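Local coordinates for hypothetical membrane protein (Corynebacterium glutamicum, PDB 6JSB), which binds heme b and probably passes it along the heme-uptake machinery of the corynebacterial cell envelope, at residues G79-S84 / D93-D98; A33-G38 / S84-S89; A12-R17 / A184-N189. One frame throughout, in Å; residues are numbered along the deposited sequence. Where two conformers were deposited one is given.

Interactions 1 and 2 lie beside each other at the heme-carrying end, with centres about 8 Å apart, whereas interaction 3 sits nearer the middle of the chain, its centre about 28 Å from that of interaction 1. Interaction 1 is mostly buried and pairs strands 68-81 and 95-109; interaction 2 takes up the loop between those same strands and is a surface contact of loops, sharing Ser84 with its neighbour. Interaction 3, partly buried, joins the first and last strands of the same antiparallel sheet. Accordingly, backbone bonds and apolar or ring packing dominate 1 and 3, while 2 rests on side-chain donors, a carbonyl and a water.

Interaction 1: G79-S84 / D93-D98; sequences GHNHYS and DNFILD. With HEM (protoporphyrin IX containing Fe), chain C.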
loop_
_atom_site.group_PDB
_atom_site.type_symbol
_atom_site.label_atom_id
_atom_site.label_comp_id
_atom_site.label_asym_id
_atom_site.label_seq_id
_atom_site.Cartn_x
_atom_site.Cartn_y
_atom_site.Cartn_z
ATOM N N GLY A 79 11.598 -8.587 7.081
ATOM C CA GLY A 79 12.969 -8.356 7.526
ATOM C C GLY A 79 13.168 -8.676 9.006
ATOM O O GLY A 79 12.258 -9.128 9.708
ATOM N N HIS A 80 14.409 -8.507 9.473
ATOM C CA HIS A 80 14.750 -8.755 10.876
ATOM C C HIS A 80 14.369 -10.177 11.303
ATOM O O HIS A 80 13.725 -10.387 12.316
ATOM C CB HIS A 80 14.095 -7.711 11.832
ATOM C CG HIS A 80 14.529 -6.301 11.548
ATOM N ND1 HIS A 80 15.745 -5.795 11.975
ATOM C CD2 HIS A 80 13.885 -5.282 10.909
ATOM C CE1 HIS A 80 15.842 -4.530 11.559
ATOM N NE2 HIS A 80 14.728 -4.202 10.920
ATOM N N ASN A 81 14.895 -11.156 10.587
ATOM C CA ASN A 81 14.568 -12.537 10.908
ATOM C C ASN A 81 15.262 -13.010 12.181
ATOM O O ASN A 81 16.489 -13.073 12.256
ATOM C CB ASN A 81 14.930 -13.481 9.770
ATOM C CG ASN A 81 14.186 -14.794 9.918
ATOM O OD1 ASN A 81 14.437 -15.536 10.883
ATOM N ND2 ASN A 81 13.231 -15.058 9.045
ATOM N N HIS A 82 14.458 -13.436 13.149
ATOM C CA HIS A 82 14.928 -13.774 14.490
ATOM C C HIS A 82 15.470 -15.193 14.591
ATOM O O HIS A 82 15.968 -15.602 15.668
ATOM C CB HIS A 82 13.741 -13.590 15.419
ATOM C CG HIS A 82 14.061 -13.730 16.868
ATOM N ND1 HIS A 82 14.979 -12.922 17.503
ATOM C CD2 HIS A 82 13.553 -14.555 17.815
ATOM C CE1 HIS A 82 15.041 -13.261 18.783
ATOM N NE2 HIS A 82 14.189 -14.249 18.995
ATOM N N TYR A 83 15.348 -15.988 13.529
ATOM C CA TYR A 83 15.690 -17.415 13.600
ATOM C C TYR A 83 17.090 -17.657 13.051
ATOM O O TYR A 83 17.405 -17.183 11.950
ATOM C CB TYR A 83 14.660 -18.215 12.795
ATOM C CG TYR A 83 14.989 -19.679 12.711
ATOM C CD1 TYR A 83 14.828 -20.516 13.807
ATOM C CD2 TYR A 83 15.456 -20.203 11.533
ATOM C CE1 TYR A 83 15.138 -21.902 13.719
ATOM C CE2 TYR A 83 15.769 -21.550 11.416
ATOM C CZ TYR A 83 15.619 -22.402 12.500
ATOM O OH TYR A 83 15.964 -23.734 12.364
ATOM N N SER A 84 17.914 -18.426 13.791
ATOM C CA SER A 84 19.281 -18.652 13.319
ATOM C C SER A 84 19.645 -20.130 13.322
ATOM O O SER A 84 20.840 -20.476 13.274
ATOM C CB SER A 84 20.288 -17.859 14.154
ATOM O OG SER A 84 20.141 -18.139 15.520
ATOM N N ASP A 93 8.327 -17.954 9.417
ATOM C CA ASP A 93 7.547 -17.683 10.629
ATOM C C ASP A 93 8.292 -16.804 11.628
ATOM O O ASP A 93 7.801 -16.610 12.760
ATOM C CB ASP A 93 7.209 -19.009 11.299
ATOM C CG ASP A 93 6.310 -19.885 10.447
ATOM O OD1 ASP A 93 5.558 -19.339 9.644
ATOM O OD2 ASP A 93 6.337 -21.122 10.631
ATOM N N ASN A 94 9.490 -16.308 11.276
ATOM C CA ASN A 94 10.305 -15.649 12.289
ATOM C C ASN A 94 10.798 -14.263 11.884
ATOM O O ASN A 94 11.751 -13.759 12.495
ATOM C CB ASN A 94 11.485 -16.553 12.683
ATOM C CG ASN A 94 11.040 -17.646 13.654
ATOM O OD1 ASN A 94 10.887 -17.370 14.827
ATOM N ND2 ASN A 94 10.759 -18.849 13.160
ATOM N N PHE A 95 10.162 -13.598 10.902
ATOM C CA PHE A 95 10.536 -12.228 10.569
ATOM C C PHE A 95 9.914 -11.275 11.599
ATOM O O PHE A 95 8.685 -11.213 11.748
ATOM C CB PHE A 95 10.056 -11.877 9.165
ATOM C CG PHE A 95 10.874 -12.506 8.082
ATOM C CD1 PHE A 95 12.129 -12.027 7.819
ATOM C CD2 PHE A 95 10.361 -13.571 7.329
ATOM C CE1 PHE A 95 12.877 -12.586 6.757
ATOM C CE2 PHE A 95 11.113 -14.159 6.285
ATOM C CZ PHE A 95 12.379 -13.650 6.016
ATOM N N ILE A 96 10.751 -10.558 12.333
ATOM C CA ILE A 96 10.177 -9.597 13.300
ATOM C C ILE A 96 9.384 -8.508 12.602
ATOM O O ILE A 96 8.350 -8.043 13.123
ATOM C CB ILE A 96 11.292 -9.020 14.182
ATOM C CG1 ILE A 96 11.791 -10.179 15.087
ATOM C CG2 ILE A 96 10.722 -7.880 15.015
ATOM C CD1 ILE A 96 13.095 -9.843 15.868
ATOM N N LEU A 97 9.862 -8.034 11.448
ATOM C CA LEU A 97 9.134 -7.096 10.618
ATOM C C LEU A 97 8.458 -7.940 9.539
ATOM O O LEU A 97 9.126 -8.631 8.739
ATOM C CB LEU A 97 10.066 -6.024 10.030
ATOM C CG LEU A 97 9.365 -4.887 9.289
ATOM C CD1 LEU A 97 10.453 -3.830 9.090
ATOM C CD2 LEU A 97 8.798 -5.358 7.921
ATOM N N ASP A 98 7.125 -7.961 9.550
ATOM C CA ASP A 98 6.412 -8.792 8.575
ATOM C C ASP A 98 5.106 -8.065 8.280
ATOM O O ASP A 98 4.191 -8.059 9.111
ATOM C CB ASP A 98 6.181 -10.204 9.139
ATOM C CG ASP A 98 5.659 -11.186 8.106
ATOM O OD1 ASP A 98 4.868 -10.784 7.221
ATOM O OD2 ASP A 98 5.987 -12.418 8.199
HETATM C CHA HEM C . 13.597 2.143 10.784
HETATM C CHB HEM C . 15.798 -1.353 13.320
HETATM C CHC HEM C . 11.511 -3.680 13.651
HETATM C CHD HEM C . 9.390 -0.306 10.801
HETATM C C1A HEM C . 14.524 1.423 11.513
HETATM C C2A HEM C . 15.855 1.914 11.817
HETATM C C3A HEM C . 16.505 0.955 12.517
HETATM C C4A HEM C . 15.566 -0.157 12.668
HETATM C CMA HEM C . 17.962 0.996 13.070
HETATM C CAA HEM C . 16.375 3.305 11.395
HETATM C CBA HEM C . 17.136 3.193 10.082
HETATM C CGA HEM C . 17.337 4.576 9.504
HETATM O O1A HEM C . 18.058 4.683 8.473
HETATM O O2A HEM C . 16.758 5.554 10.076
HETATM C C1B HEM C . 14.835 -2.277 13.617
HETATM C C2B HEM C . 15.057 -3.506 14.381
HETATM C C3B HEM C . 13.880 -4.149 14.483
HETATM C C4B HEM C . 12.861 -3.375 13.761
HETATM C CMB HEM C . 16.448 -3.873 14.972
HETATM C CAB HEM C . 13.542 -5.497 15.186
HETATM C CBB HEM C . 14.486 -6.406 15.451
HETATM C C1C HEM C . 10.555 -2.985 12.901
HETATM C C2C HEM C . 9.178 -3.379 12.722
HETATM C C3C HEM C . 8.586 -2.483 11.897
HETATM C C4C HEM C . 9.570 -1.448 11.586
HETATM C CMC HEM C . 8.537 -4.682 13.266
HETATM C CAC HEM C . 7.144 -2.618 11.440
HETATM C CBC HEM C . 6.817 -2.162 10.240
HETATM C C1D HEM C . 10.360 0.646 10.574
HETATM C C2D HEM C . 10.151 1.859 9.816
HETATM C C3D HEM C . 11.304 2.561 9.793
HETATM C C4D HEM C . 12.299 1.795 10.525
HETATM C CMD HEM C . 8.781 2.254 9.223
HETATM C CAD HEM C . 11.526 3.934 9.087
HETATM C CBD HEM C . 12.148 3.617 7.702
HETATM C CGD HEM C . 12.333 4.948 6.976
HETATM O O1D HEM C . 13.282 5.700 7.386
HETATM O O2D HEM C . 11.510 5.215 6.032
HETATM N NA HEM C . 14.345 0.138 12.067
HETATM N NB HEM C . 13.511 -2.266 13.232
HETATM N NC HEM C . 10.750 -1.785 12.210
HETATM N ND HEM C . 11.674 0.644 10.957
HETATM FE FE HEM C . 12.544 -0.990 11.915
#
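Gly79 faces both Ile96 and Leu97 where strands 68-81 and 95-109 run antiparallel, the geometry of a classic beta bulge. Gly79 N donates to Leu97 O (3.0 Å) and Leu97 N returns to Gly79 O. The neighbouring Ile96 N goes instead to His80 O, 3.0 Å away and above the plane of that carbonyl. Beyond the bulge the CA atoms of Asn81 and Phe95 approach to 4.1 Å as a non-hydrogen-bonded pair, and packing is tight. With CG anti to its backbone N (chi1 -161°), Asn81 carries ND2 to a point 3.2 Å above the Phe95 ring, over its centre; amide and ring planes stand 78° apart, and the same nitrogen bonds to Ala91 O. The heme side is equally close. Leu97 CD1 lies 3.6 Å from heme C4C, and heme C3B lies 3.4 Å above the plane of the His80 ring, over its centre. His80 NE2 hydrogen-bonds to the hydroxyl of Tyr23, the axial ligand of the iron, so His80 is a second-shell residue of the metal. At the other end the contact loosens toward solvent. His82, exposed, still gives its N-H to Asn94 O, but its CB merely brushes Ile96 CD1 (3.8 Å). Asn94 sends ND2 to Gln90 O. An Asx turn finishes the strand: Asn81 OD1 receives Tyr83 N at 2.8 Å, in the amide's carbonyl plane.

Interaction 2: A33-G38 / S84-S89; sequences AYKYHG and SGDDES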
loop_
_atom_site.group_PDB
_atom_site.type_symbol
_atom_site.label_atom_id
_atom_site.label_comp_id
_atom_site.label_asym_id
_atom_site.label_seq_id
_atom_site.Cartn_x
_atom_site.Cartn_y
_atom_site.Cartn_z
ATOM N N ALA A 33 23.585 -9.006 10.270
ATOM C CA ALA A 33 23.094 -9.466 11.562
ATOM C C ALA A 33 22.156 -10.672 11.455
ATOM O O ALA A 33 21.940 -11.343 12.477
ATOM C CB ALA A 33 22.364 -8.355 12.303
ATOM N N TYR A 34 21.601 -10.976 10.272
ATOM C CA TYR A 34 20.554 -11.985 10.142
ATOM C C TYR A 34 20.993 -13.119 9.232
ATOM O O TYR A 34 21.476 -12.874 8.119
ATOM C CB TYR A 34 19.271 -11.323 9.601
ATOM C CG TYR A 34 18.846 -10.244 10.533
ATOM C CD1 TYR A 34 18.487 -10.550 11.826
ATOM C CD2 TYR A 34 18.816 -8.904 10.128
ATOM C CE1 TYR A 34 18.096 -9.557 12.727
ATOM C CE2 TYR A 34 18.405 -7.878 11.032
ATOM C CZ TYR A 34 18.072 -8.218 12.315
ATOM O OH TYR A 34 17.688 -7.250 13.221
ATOM N N LYS A 35 20.804 -14.370 9.723
ATOM C CA LYS A 35 21.123 -15.551 8.929
ATOM C C LYS A 35 20.210 -15.692 7.719
ATOM O O LYS A 35 20.671 -16.085 6.638
ATOM C CB LYS A 35 21.006 -16.801 9.807
ATOM C CG LYS A 35 21.360 -18.086 9.069
ATOM C CD LYS A 35 21.479 -19.239 10.108
ATOM C CE LYS A 35 22.148 -20.477 9.547
ATOM N NZ LYS A 35 21.261 -21.161 8.592
ATOM N N TYR A 36 18.906 -15.436 7.898
ATOM C CA TYR A 36 17.910 -15.566 6.845
ATOM C C TYR A 36 17.410 -14.180 6.456
ATOM O O TYR A 36 17.183 -13.323 7.320
ATOM C CB TYR A 36 16.715 -16.415 7.314
ATOM C CG TYR A 36 17.128 -17.829 7.529
ATOM C CD1 TYR A 36 17.264 -18.704 6.458
ATOM C CD2 TYR A 36 17.387 -18.276 8.801
ATOM C CE1 TYR A 36 17.680 -20.032 6.664
ATOM C CE2 TYR A 36 17.790 -19.612 9.034
ATOM C CZ TYR A 36 17.928 -20.464 7.965
ATOM O OH TYR A 36 18.335 -21.790 8.216
ATOM N N HIS A 37 17.257 -13.952 5.157
ATOM C CA HIS A 37 16.868 -12.635 4.689
ATOM C C HIS A 37 15.517 -12.709 4.026
ATOM O O HIS A 37 15.160 -13.746 3.456
ATOM C CB HIS A 37 17.869 -12.112 3.658
ATOM C CG HIS A 37 19.162 -11.696 4.270
ATOM N ND1 HIS A 37 20.255 -11.304 3.514
ATOM C CD2 HIS A 37 19.542 -11.613 5.563
ATOM C CE1 HIS A 37 21.262 -11.020 4.328
ATOM N NE2 HIS A 37 20.860 -11.216 5.576
ATOM N N GLY A 38 14.801 -11.597 4.094
ATOM C CA GLY A 38 13.527 -11.497 3.424
ATOM C C GLY A 38 13.609 -10.524 2.264
ATOM O O GLY A 38 14.581 -10.555 1.486
ATOM N N SER A 84 17.914 -18.426 13.791
ATOM C CA SER A 84 19.281 -18.652 13.319
ATOM C C SER A 84 19.645 -20.130 13.322
ATOM O O SER A 84 20.840 -20.476 13.274
ATOM C CB SER A 84 20.288 -17.859 14.154
ATOM O OG SER A 84 20.141 -18.139 15.520
ATOM N N GLY A 85 18.651 -21.012 13.385
ATOM C CA GLY A 85 18.865 -22.443 13.238
ATOM C C GLY A 85 19.117 -22.819 11.781
ATOM O O GLY A 85 19.299 -21.970 10.909
ATOM N N ASP A 86 19.147 -24.133 11.526
ATOM C CA ASP A 86 19.514 -24.672 10.212
ATOM C C ASP A 86 18.316 -25.176 9.442
ATOM O O ASP A 86 18.483 -25.680 8.329
ATOM C CB ASP A 86 20.554 -25.827 10.363
ATOM C CG ASP A 86 21.808 -25.371 11.052
ATOM O OD1 ASP A 86 22.205 -26.013 12.033
ATOM O OD2 ASP A 86 22.347 -24.321 10.638
ATOM N N ASP A 87 17.110 -25.028 9.995
ATOM C CA ASP A 87 15.881 -25.466 9.341
ATOM C C ASP A 87 15.276 -24.313 8.563
ATOM O O ASP A 87 14.559 -23.466 9.121
ATOM C CB ASP A 87 14.880 -25.973 10.372
ATOM C CG ASP A 87 13.592 -26.476 9.736
ATOM O OD1 ASP A 87 13.464 -26.427 8.497
ATOM O OD2 ASP A 87 12.704 -26.937 10.489
ATOM N N GLU A 88 15.534 -24.265 7.257
ATOM C CA GLU A 88 15.076 -23.069 6.560
ATOM C C GLU A 88 13.559 -22.984 6.460
ATOM O O GLU A 88 13.048 -21.901 6.172
ATOM C CB GLU A 88 15.698 -22.974 5.157
ATOM C CG GLU A 88 15.216 -24.007 4.139
ATOM C CD GLU A 88 16.062 -23.993 2.863
ATOM O OE1 GLU A 88 17.161 -23.391 2.875
ATOM O OE2 GLU A 88 15.636 -24.581 1.848
ATOM N N SER A 89 12.834 -24.066 6.723
ATOM C CA SER A 89 11.381 -23.972 6.691
ATOM C C SER A 89 10.821 -23.208 7.894
ATOM O O SER A 89 9.647 -22.826 7.873
ATOM C CB SER A 89 10.764 -25.369 6.594
ATOM O OG SER A 89 10.800 -26.086 7.812
HETATM O O HOH W 1 22.411 -23.707 7.970
#
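Lys35 and Tyr36 reach out side by side to the backbone of Gly85, and the lysine can be traced atom by atom. Its CB points toward the 84-89 loop, and a chi1 of -178° swings CG away from the backbone N, so that the extended chain runs past the neighbouring tyrosine; Lys35 CG itself lies 3.8 Å above the plane of the Tyr36 ring, offset toward its rim. CD comes next, 3.5 Å from Ser84 O. CE passes nearest to Gly85 O, and a bend at the last torsion (chi4 -71°) turns the amine onto the carbonyl, where Lys35 NZ donates to Gly85 O at 3.1 Å. The amine has a second, looser engagement. Asp86 OD2 is 3.9 Å from Lys35 NZ, a long salt bridge, and a water spans the gap, accepting from Lys35 NZ at 2.9 Å and donating to Asp86 OD2 at 2.7 Å.

The contact joins two surface loops: 33-38 leads from helix 27-30 to strand 39-43, while loop 84-89 belongs to the connection between strands 68-81 and 95-109. Within the latter an Asx turn is formed by Asp87, whose OD1 takes both the backbone N-H and the hydroxyl of Ser89 from the same face of the carboxylate, while its OD2 receives Gln90 NE2.

Gly85 O is thus gripped twice, since Tyr36 OH also donates to it at 2.9 Å. The two donors come from opposite faces of the carbonyl plane, each tilted out of it by roughly 30°, and the oxygen itself lies at the edge of the tyrosine ring. On the ring's CE1 side, Tyr36 CE1 meets Glu88 CB at 3.9 Å in the conformer given. Just before Lys35 in the chain, Tyr34 OH bonds to His80 ND1 beside the heme.

Interaction 3: A12-R17 / A184-N189; sequences ADWSVR and APITLN
Thr187 O accepts the N-H of Asp13 at 2.8 Å, in its carbonyl plane, and the CA of Ala12 adds a C-H...O contact to the same oxygen. Thr187 N returns a bond to Asp13 O (2.9 Å), which makes Asp13 and Thr187 a hydrogen-bonded antiparallel pair; the axes of strands 12-14 and 186-189 run 166° apart. On the face of these two residues, Asn189 ND2 makes a weak, bent and therefore doubtful bond to Asp13 OD1 in the conformer given; it also binds Thr11 OG1, while Thr187 OG1 pairs with Thr160 OG1.

The other face is apolar and buried. Ala12 CB rests 3.8 Å from Leu188 CD2, and Ile186 CB is 4.0 Å from Trp14 CD1. The chi1 of Trp14, -177°, sets the indole beside its own carbonyl carbon and against segment 184-189. Beyond the paired residues, Ala184 CB is 3.9 Å from Trp14 CD1, and Pro185 O lies at the ring edge near its plane. From Trp14's own segment, Val16 CA sits 3.5 Å above one face. Trp14 NE1 gives Ala184 O a weak bond, and that oxygen also accepts from Thr163 OG1.

Past the strand ends a water links the two segments, taking the N-H of Ser15 and donating to Pro185 O, and Ala184 N reaches Val16 O at 2.9 Å. Arg17 then occupies the N-cap position of helix 18-24, its guanidinium paired with Glu181 and bonded to Ala182 O close to the heme. In the sheet, this pairing of strands 2-14 and 186-198 completes a closed cycle of antiparallel neighbours, consistent with a barrel-like closed sheet.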
loop_
_atom_site.group_PDB
_atom_site.type_symbol
_atom_site.label_atom_id
_atom_site.label_comp_id
_atom_site.label_asym_id
_atom_site.label_seq_id
_atom_site.Cartn_x
_atom_site.Cartn_y
_atom_site.Cartn_z
ATOM N N ALA A 12 -2.833 2.589 -10.310
ATOM C CA ALA A 12 -2.358 3.610 -9.368
ATOM C C ALA A 12 -0.870 3.362 -9.173
ATOM O O ALA A 12 -0.463 2.224 -8.940
ATOM C CB ALA A 12 -3.062 3.558 -8.022
ATOM N N ASP A 13 -0.080 4.430 -9.209
ATOM C CA ASP A 13 1.349 4.379 -8.910
ATOM C C ASP A 13 1.524 4.807 -7.467
ATOM O O ASP A 13 1.294 5.975 -7.159
ATOM C CB ASP A 13 2.149 5.338 -9.811
ATOM C CG ASP A 13 2.421 4.785 -11.239
ATOM O OD1 ASP A 13 1.470 4.675 -12.054
ATOM O OD2 ASP A 13 3.611 4.532 -11.564
ATOM N N TRP A 14 2.002 3.898 -6.600
ATOM C CA TRP A 14 2.169 4.241 -5.166
ATOM C C TRP A 14 3.318 3.408 -4.622
ATOM O O TRP A 14 3.147 2.190 -4.452
ATOM C CB TRP A 14 0.892 3.960 -4.385
ATOM C CG TRP A 14 1.002 4.358 -2.947
ATOM C CD1 TRP A 14 1.514 5.542 -2.446
ATOM C CD2 TRP A 14 0.635 3.560 -1.837
ATOM N NE1 TRP A 14 1.447 5.504 -1.041
ATOM C CE2 TRP A 14 0.977 4.279 -0.658
ATOM C CE3 TRP A 14 0.106 2.251 -1.721
ATOM C CZ2 TRP A 14 0.734 3.794 0.624
ATOM C CZ3 TRP A 14 -0.125 1.744 -0.384
ATOM C CH2 TRP A 14 0.196 2.522 0.734
ATOM N N SER A 15 4.455 4.061 -4.292
ATOM C CA SER A 15 5.636 3.318 -3.816
ATOM C C SER A 15 5.593 3.009 -2.320
ATOM O O SER A 15 6.537 2.434 -1.804
ATOM C CB SER A 15 6.926 4.124 -4.072
ATOM O OG SER A 15 6.999 4.425 -5.453
ATOM N N VAL A 16 4.527 3.395 -1.626
ATOM C CA VAL A 16 4.294 3.240 -0.189
ATOM C C VAL A 16 5.154 4.246 0.574
ATOM O O VAL A 16 4.630 5.192 1.188
ATOM C CB VAL A 16 4.524 1.766 0.287
ATOM C CG1 VAL A 16 4.186 1.649 1.775
ATOM C CG2 VAL A 16 3.568 0.828 -0.495
ATOM N N ARG A 17 6.482 4.074 0.541
ATOM C CA ARG A 17 7.416 5.074 1.026
ATOM C C ARG A 17 8.840 4.698 0.566
ATOM O O ARG A 17 9.310 3.613 0.926
ATOM C CB ARG A 17 7.328 5.156 2.552
ATOM C CG ARG A 17 8.302 6.063 3.213
ATOM C CD ARG A 17 7.975 7.588 3.224
ATOM N NE ARG A 17 9.203 8.141 3.816
ATOM C CZ ARG A 17 9.297 8.792 4.961
ATOM N NH1 ARG A 17 8.168 9.154 5.596
ATOM N NH2 ARG A 17 10.512 9.144 5.413
ATOM N N ALA A 184 4.573 7.958 0.500
ATOM C CA ALA A 184 4.781 8.206 -0.933
ATOM C C ALA A 184 3.517 8.793 -1.558
ATOM O O ALA A 184 2.408 8.441 -1.190
ATOM C CB ALA A 184 5.093 6.876 -1.669
ATOM N N PRO A 185 3.651 9.653 -2.551
ATOM C CA PRO A 185 2.454 10.181 -3.227
ATOM C C PRO A 185 1.806 9.089 -4.070
ATOM O O PRO A 185 2.463 8.117 -4.479
ATOM C CB PRO A 185 3.026 11.285 -4.122
ATOM C CG PRO A 185 4.390 10.769 -4.429
ATOM C CD PRO A 185 4.872 10.170 -3.138
ATOM N N ILE A 186 0.483 9.223 -4.316
ATOM C CA ILE A 186 -0.251 8.225 -5.109
ATOM C C ILE A 186 -0.727 8.901 -6.397
ATOM O O ILE A 186 -1.264 10.005 -6.360
ATOM C CB ILE A 186 -1.415 7.588 -4.315
ATOM C CG1 ILE A 186 -2.213 6.591 -5.168
ATOM C CG2 ILE A 186 -2.429 8.668 -3.725
ATOM C CD1 ILE A 186 -2.901 5.479 -4.273
ATOM N N THR A 187 -0.465 8.284 -7.549
ATOM C CA THR A 187 -0.939 8.832 -8.821
ATOM C C THR A 187 -2.023 7.892 -9.352
ATOM O O THR A 187 -1.810 6.683 -9.433
ATOM C CB THR A 187 0.185 8.947 -9.863
ATOM O OG1 THR A 187 1.178 9.870 -9.389
ATOM C CG2 THR A 187 -0.383 9.511 -11.137
ATOM N N LEU A 188 -3.155 8.433 -9.720
ATOM C CA LEU A 188 -4.229 7.630 -10.315
ATOM C C LEU A 188 -4.167 7.848 -11.810
ATOM O O LEU A 188 -4.224 9.005 -12.248
ATOM C CB LEU A 188 -5.596 8.056 -9.801
ATOM C CG LEU A 188 -5.744 7.956 -8.291
ATOM C CD1 LEU A 188 -7.173 8.525 -7.869
ATOM C CD2 LEU A 188 -5.559 6.463 -7.933
ATOM N N ASN A 189 -4.041 6.759 -12.585
ATOM C CA ASN A 189 -3.998 6.821 -14.054
ATOM C C ASN A 189 -5.282 6.098 -14.507
ATOM O O ASN A 189 -5.296 4.872 -14.606
ATOM C CB ASN A 189 -2.769 6.102 -14.606
ATOM C CG ASN A 189 -1.453 6.562 -13.937
ATOM O OD1 ASN A 189 -0.976 7.655 -14.232
ATOM N ND2 ASN A 189 -0.867 5.708 -13.069
HETATM O O HOH W 2 4.774 6.826 -5.085
#